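Local atomic coordinates of DotI (Legionella pneumophila, PDB entry 3WZ4), a protein that probably serves as an inner-membrane component of the Legionella type IVB secretion system, seen here as its periplasmic domain alone. Residues A[94-99]-A[111-116]; A[115-120]-A[127-132]. All blocks are in the same frame, centred on the assembly; numbering follows the deposited sequence.

Contact 1: A[94-99]-A[111-116]; sequences MPILVT and NVVTML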
loop_
_atom_site.group_PDB
_atom_site.type_symbol
_atom_site.label_atom_id
_atom_site.label_comp_id
_atom_site.label_asym_id
_atom_site.label_seq_id
_atom_site.Cartn_x
_atom_site.Cartn_y
_atom_site.Cartn_z
HETATM N N MSE A 94 -5.191 -8.116 -2.481
HETATM C CA MSE A 94 -6.224 -7.942 -1.468
HETATM C C MSE A 94 -7.227 -6.880 -1.896
HETATM O O MSE A 94 -6.842 -5.790 -2.314
HETATM C CB MSE A 94 -5.606 -7.557 -0.119
HETATM C CG MSE A 94 -6.566 -7.691 1.060
HETATM SE SE MSE A 94 -5.784 -7.170 2.773
HETATM C CE MSE A 94 -5.691 -5.245 2.472
ATOM N N PRO A 95 -8.525 -7.203 -1.804
ATOM C CA PRO A 95 -9.588 -6.237 -2.090
ATOM C C PRO A 95 -9.878 -5.373 -0.866
ATOM O O PRO A 95 -9.808 -5.860 0.261
ATOM C CB PRO A 95 -10.786 -7.136 -2.394
ATOM C CG PRO A 95 -10.562 -8.331 -1.529
ATOM C CD PRO A 95 -9.062 -8.532 -1.463
ATOM N N ILE A 96 -10.199 -4.104 -1.085
ATOM C CA ILE A 96 -10.461 -3.192 0.021
ATOM C C ILE A 96 -11.647 -2.282 -0.267
ATOM O O ILE A 96 -12.031 -2.089 -1.422
ATOM C CB ILE A 96 -9.229 -2.304 0.329
ATOM C CG1 ILE A 96 -8.903 -1.409 -0.868
ATOM C CG2 ILE A 96 -8.031 -3.155 0.705
ATOM C CD1 ILE A 96 -7.699 -0.510 -0.652
ATOM N N LEU A 97 -12.222 -1.727 0.794
ATOM C CA LEU A 97 -13.252 -0.707 0.662
ATOM C C LEU A 97 -12.708 0.627 1.159
ATOM O O LEU A 97 -12.488 0.806 2.354
ATOM C CB LEU A 97 -14.503 -1.088 1.452
ATOM C CG LEU A 97 -15.654 -0.082 1.359
ATOM C CD1 LEU A 97 -16.146 0.028 -0.079
ATOM C CD2 LEU A 97 -16.793 -0.457 2.303
ATOM N N VAL A 98 -12.488 1.561 0.240
ATOM C CA VAL A 98 -11.931 2.859 0.595
ATOM C C VAL A 98 -13.044 3.878 0.814
ATOM O O VAL A 98 -14.023 3.908 0.067
ATOM C CB VAL A 98 -10.963 3.376 -0.490
ATOM C CG1 VAL A 98 -10.330 4.685 -0.060
ATOM C CG2 VAL A 98 -9.887 2.338 -0.782
ATOM N N THR A 99 -12.891 4.704 1.844
ATOM C CA THR A 99 -13.876 5.730 2.167
ATOM C C THR A 99 -13.262 7.132 2.190
ATOM O O THR A 99 -12.334 7.402 2.951
ATOM C CB THR A 99 -14.544 5.453 3.527
ATOM O OG1 THR A 99 -15.235 4.200 3.474
ATOM C CG2 THR A 99 -15.531 6.555 3.878
ATOM N N ASN A 111 -11.781 -1.376 -4.215
ATOM C CA ASN A 111 -10.548 -1.511 -4.978
ATOM C C ASN A 111 -9.856 -2.840 -4.717
ATOM O O ASN A 111 -10.084 -3.483 -3.693
ATOM C CB ASN A 111 -9.587 -0.358 -4.662
ATOM C CG ASN A 111 -10.089 0.978 -5.174
ATOM O OD1 ASN A 111 -10.625 1.072 -6.278
ATOM N ND2 ASN A 111 -9.917 2.023 -4.370
ATOM N N VAL A 112 -9.016 -3.248 -5.660
ATOM C CA VAL A 112 -8.144 -4.392 -5.456
ATOM C C VAL A 112 -6.698 -3.920 -5.493
ATOM O O VAL A 112 -6.266 -3.295 -6.460
ATOM C CB VAL A 112 -8.352 -5.465 -6.532
ATOM C CG1 VAL A 112 -7.585 -6.727 -6.169
ATOM C CG2 VAL A 112 -9.827 -5.768 -6.684
ATOM N N VAL A 113 -5.960 -4.202 -4.426
ATOM C CA VAL A 113 -4.551 -3.841 -4.363
ATOM C C VAL A 113 -3.691 -5.050 -4.715
ATOM O O VAL A 113 -3.888 -6.145 -4.187
ATOM C CB VAL A 113 -4.158 -3.326 -2.965
ATOM C CG1 VAL A 113 -2.681 -2.980 -2.923
ATOM C CG2 VAL A 113 -5.005 -2.118 -2.583
ATOM N N THR A 114 -2.743 -4.853 -5.623
ATOM C CA THR A 114 -1.812 -5.915 -5.969
ATOM C C THR A 114 -0.390 -5.439 -5.716
ATOM O O THR A 114 0.033 -4.401 -6.228
ATOM C CB THR A 114 -1.976 -6.363 -7.431
ATOM O OG1 THR A 114 -3.367 -6.559 -7.715
ATOM C CG2 THR A 114 -1.227 -7.663 -7.677
HETATM N N MSE A 115 0.342 -6.199 -4.910
HETATM C CA MSE A 115 1.682 -5.809 -4.498
HETATM C C MSE A 115 2.716 -6.866 -4.865
HETATM O O MSE A 115 2.479 -8.067 -4.716
HETATM C CB MSE A 115 1.722 -5.566 -2.986
HETATM C CG MSE A 115 0.878 -4.394 -2.503
HETATM SE SE MSE A 115 0.562 -4.439 -0.568
HETATM C CE MSE A 115 -0.866 -5.770 -0.524
ATOM N N LEU A 116 3.862 -6.413 -5.355
ATOM C CA LEU A 116 5.020 -7.283 -5.477
ATOM C C LEU A 116 5.918 -7.024 -4.276
ATOM O O LEU A 116 6.397 -5.910 -4.078
ATOM C CB LEU A 116 5.772 -7.032 -6.787
ATOM C CG LEU A 116 7.059 -7.840 -6.978
ATOM C CD1 LEU A 116 6.763 -9.332 -7.004
ATOM C CD2 LEU A 116 7.792 -7.416 -8.244
#
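Ile-96 and Asn-111 hold each other through both backbone groups: Ile-96 N donates to Asn-111 O at 2.7 Å, and Asn-111 N returns a bond to Ile-96 O at 2.9 Å. Two residues along, Met-94 and Val-113 form the same kind of hydrogen-bonded pair, the shorter of its bonds running from Val-113 N to Met-94 O at 2.8 Å. Between them lies the non-hydrogen-bonded pair of Pro-95 and Val-112, where proline, lacking an N-H, fits because its N is not turned to Val-112. Pro-95 pairs through its backbone with Thr-73 of strand 67-84, where only its carbonyl can take part, while Pro-95 CA comes within 3.2 Å of Asn-111 O in a CH···O contact. That carbonyl oxygen therefore receives a strong amide donor and a weak carbon donor together.

The face carrying Met-94, Ile-96, Asn-111 and Val-113 is where the packing concentrates. Ile-96 sets CG1 between its backbone N and carbonyl carbon (chi1 63°), and CG1 then lies 4.0 Å from Asn-111 CB. With the chain extended beyond it, CD1 crosses obliquely to Val-113 CG2 at 3.7 Å. Beta-branched residues such as these favour extended backbone. Asn-111 keeps CG beside its backbone N (chi1 -68°), which brings ND2 to within 3.6 Å of Val-98 CG2; the same ND2 makes a weak hydrogen bond to Gln-109. Met-94, a selenomethionine in these crystals, passes beyond the pair to pack on Ala-18 of helix 7-21 and on Ala-72 and Pro-76 of strand 67-84.

The contact lies in the beta hairpin of strands 87-101 and 106-119, in a family of the NTF2 clan. Main-chain bonds thus set its register, while apolar Ile-96 and Val-113 pack the face beside Phe-134 and Met-94 reaches helix 7-21.

Contact 2: A[115-120]-A[127-132]; sequences MLITRV and RGIGIS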
loop_
_atom_site.group_PDB
_atom_site.type_symbol
_atom_site.label_atom_id
_atom_site.label_comp_id
_atom_site.label_asym_id
_atom_site.label_seq_id
_atom_site.Cartn_x
_atom_site.Cartn_y
_atom_site.Cartn_z
HETATM N N MSE A 115 0.342 -6.199 -4.910
HETATM C CA MSE A 115 1.682 -5.809 -4.498
HETATM C C MSE A 115 2.716 -6.866 -4.865
HETATM O O MSE A 115 2.479 -8.067 -4.716
HETATM C CB MSE A 115 1.722 -5.566 -2.986
HETATM C CG MSE A 115 0.878 -4.394 -2.503
HETATM SE SE MSE A 115 0.562 -4.439 -0.568
HETATM C CE MSE A 115 -0.866 -5.770 -0.524
ATOM N N LEU A 116 3.862 -6.413 -5.355
ATOM C CA LEU A 116 5.020 -7.283 -5.477
ATOM C C LEU A 116 5.918 -7.024 -4.276
ATOM O O LEU A 116 6.397 -5.910 -4.078
ATOM C CB LEU A 116 5.772 -7.032 -6.787
ATOM C CG LEU A 116 7.059 -7.840 -6.978
ATOM C CD1 LEU A 116 6.763 -9.332 -7.004
ATOM C CD2 LEU A 116 7.792 -7.416 -8.244
ATOM N N ILE A 117 6.122 -8.050 -3.462
ATOM C CA ILE A 117 6.930 -7.914 -2.259
ATOM C C ILE A 117 8.216 -8.719 -2.391
ATOM O O ILE A 117 8.189 -9.881 -2.802
ATOM C CB ILE A 117 6.144 -8.369 -1.012
ATOM C CG1 ILE A 117 4.949 -7.442 -0.781
ATOM C CG2 ILE A 117 7.047 -8.413 0.214
ATOM C CD1 ILE A 117 4.099 -7.827 0.406
ATOM N N THR A 118 9.343 -8.098 -2.059
ATOM C CA THR A 118 10.634 -8.762 -2.190
ATOM C C THR A 118 11.473 -8.673 -0.920
ATOM O O THR A 118 11.406 -7.692 -0.181
ATOM C CB THR A 118 11.448 -8.181 -3.360
ATOM O OG1 THR A 118 11.794 -6.822 -3.073
ATOM C CG2 THR A 118 10.638 -8.230 -4.646
ATOM N N ARG A 119 12.262 -9.713 -0.674
ATOM C CA ARG A 119 13.208 -9.705 0.430
ATOM C C ARG A 119 14.305 -8.687 0.160
ATOM O O ARG A 119 14.850 -8.628 -0.941
ATOM C CB ARG A 119 13.830 -11.087 0.607
ATOM C CG ARG A 119 12.832 -12.179 0.923
ATOM C CD ARG A 119 13.109 -12.781 2.288
ATOM N NE ARG A 119 14.524 -13.093 2.461
ATOM C CZ ARG A 119 15.041 -13.613 3.568
ATOM N NH1 ARG A 119 14.257 -13.886 4.606
ATOM N NH2 ARG A 119 16.342 -13.863 3.640
ATOM N N VAL A 120 14.619 -7.881 1.166
ATOM C CA VAL A 120 15.709 -6.922 1.071
ATOM C C VAL A 120 16.595 -7.039 2.304
ATOM O O VAL A 120 16.318 -7.835 3.203
ATOM C CB VAL A 120 15.194 -5.474 0.937
ATOM C CG1 VAL A 120 14.485 -5.283 -0.396
ATOM C CG2 VAL A 120 14.270 -5.123 2.099
ATOM N N ARG A 127 12.414 -4.906 8.642
ATOM C CA ARG A 127 11.417 -5.939 8.385
ATOM C C ARG A 127 11.972 -7.042 7.485
ATOM O O ARG A 127 11.534 -8.191 7.554
ATOM C CB ARG A 127 10.157 -5.331 7.770
ATOM C CG ARG A 127 8.978 -6.286 7.713
ATOM C CD ARG A 127 8.709 -6.915 9.076
ATOM N NE ARG A 127 7.549 -7.804 9.043
ATOM C CZ ARG A 127 7.576 -9.057 8.598
ATOM N NH1 ARG A 127 8.708 -9.581 8.144
ATOM N NH2 ARG A 127 6.469 -9.787 8.605
ATOM N N GLY A 128 12.940 -6.687 6.644
ATOM C CA GLY A 128 13.579 -7.648 5.764
ATOM C C GLY A 128 12.869 -7.792 4.433
ATOM O O GLY A 128 13.354 -8.472 3.528
ATOM N N ILE A 129 11.710 -7.157 4.318
ATOM C CA ILE A 129 10.949 -7.171 3.075
ATOM C C ILE A 129 10.439 -5.772 2.761
ATOM O O ILE A 129 10.297 -4.940 3.659
ATOM C CB ILE A 129 9.745 -8.135 3.146
ATOM C CG1 ILE A 129 8.883 -7.819 4.372
ATOM C CG2 ILE A 129 10.210 -9.587 3.167
ATOM C CD1 ILE A 129 7.597 -8.608 4.431
ATOM N N GLY A 130 10.167 -5.524 1.483
ATOM C CA GLY A 130 9.626 -4.254 1.039
ATOM C C GLY A 130 8.813 -4.395 -0.233
ATOM O O GLY A 130 8.974 -5.359 -0.982
ATOM N N ILE A 131 7.935 -3.429 -0.478
ATOM C CA ILE A 131 7.104 -3.431 -1.676
ATOM C C ILE A 131 7.855 -2.836 -2.862
ATOM O O ILE A 131 8.362 -1.716 -2.784
ATOM C CB ILE A 131 5.808 -2.639 -1.447
ATOM C CG1 ILE A 131 4.960 -3.318 -0.366
ATOM C CG2 ILE A 131 5.026 -2.497 -2.747
ATOM C CD1 ILE A 131 3.810 -2.467 0.133
ATOM N N SER A 132 7.931 -3.594 -3.954
ATOM C CA SER A 132 8.583 -3.129 -5.178
ATOM C C SER A 132 7.574 -2.577 -6.182
ATOM O O SER A 132 7.910 -1.741 -7.018
ATOM C CB SER A 132 9.398 -4.255 -5.821
ATOM O OG SER A 132 10.602 -4.477 -5.106
#
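Ile-117 stands between Ile-129 and Ile-131 across an antiparallel beta hairpin, formed by strand 106-119 and strand 129-138, the latter an outermost strand of the sheet. Two branches of Ile-117 divide the work: CG2, anti to the backbone N, crosses toward Ile-129 CB at 4.0 Å, whereas CG1, beside that N, lies 4.1 Å from Ile-131 CG1. Ile-131 stretches its chain onward, and its CD1 reaches the selenium of selenomethionine Met-115 at 3.9 Å. Beta-branched and flexible apolar groups suit this face, because helix 7-21 packs against it, with Trp-13 on Ile-117, Ala-14 on Met-115 and Ala-17 on Ile-131.

The face of Thr-118, Gly-130 and Ser-132 is mixed, with hydroxyls beside Leu-116 and Val-120. Thr-118 places OG1 between its backbone N and carbonyl carbon (chi1 66°), from where it gives a weak hydrogen bond to Ser-132 OG at 3.3 Å. Ser-132 OG is also hydrogen-bonded to Glu-43 and Thr-41, which ties the hairpin to the start of helix 42-54; a small hydroxyl can serve several partners at once. Opposite Thr-118, Gly-130 carries no side chain, and Val-120 CG2 settles near its backbone, 4.2 Å from Gly-130 N.

Backbone bonds fix this register: Thr-118 and Gly-130 exchange two, each 3.0 Å between N and O, and Ser-132 N donates to Leu-116 O. Gly-128, at the loop end of the hairpin, has a phi of 89°; with this backbone a CB would press against the preceding carbonyl O, so glycine is called for. Arg-119 NH1 is hydrogen-bonded to the backbone O of His-3. The last bond, from Val-120 N to Gly-128 O, is short at 2.7 Å, yet the donor sits above the carbonyl plane, 44° out of it.

In the fold
Both contacts use strand 106-119 and share Met-115 and Leu-116, one beginning where the other ends, their centres about 17 Å apart. Contact 1 joins it to strand 87-101, nearer the middle of the chain, and contact 2 to strand 129-138 at the border of the sheet. Yet contact 2 has more of its touching residues buried, with helix 7-21 on one face and Thr-41 and Glu-43, at the start of helix 42-54, beside it, though both contacts have partly exposed members. Backbone pairing dominates both, and both pack branched side chains; contact 2 adds two glycines and a weak Thr-Ser hydroxyl bond, contact 1 a proline and an asparagine.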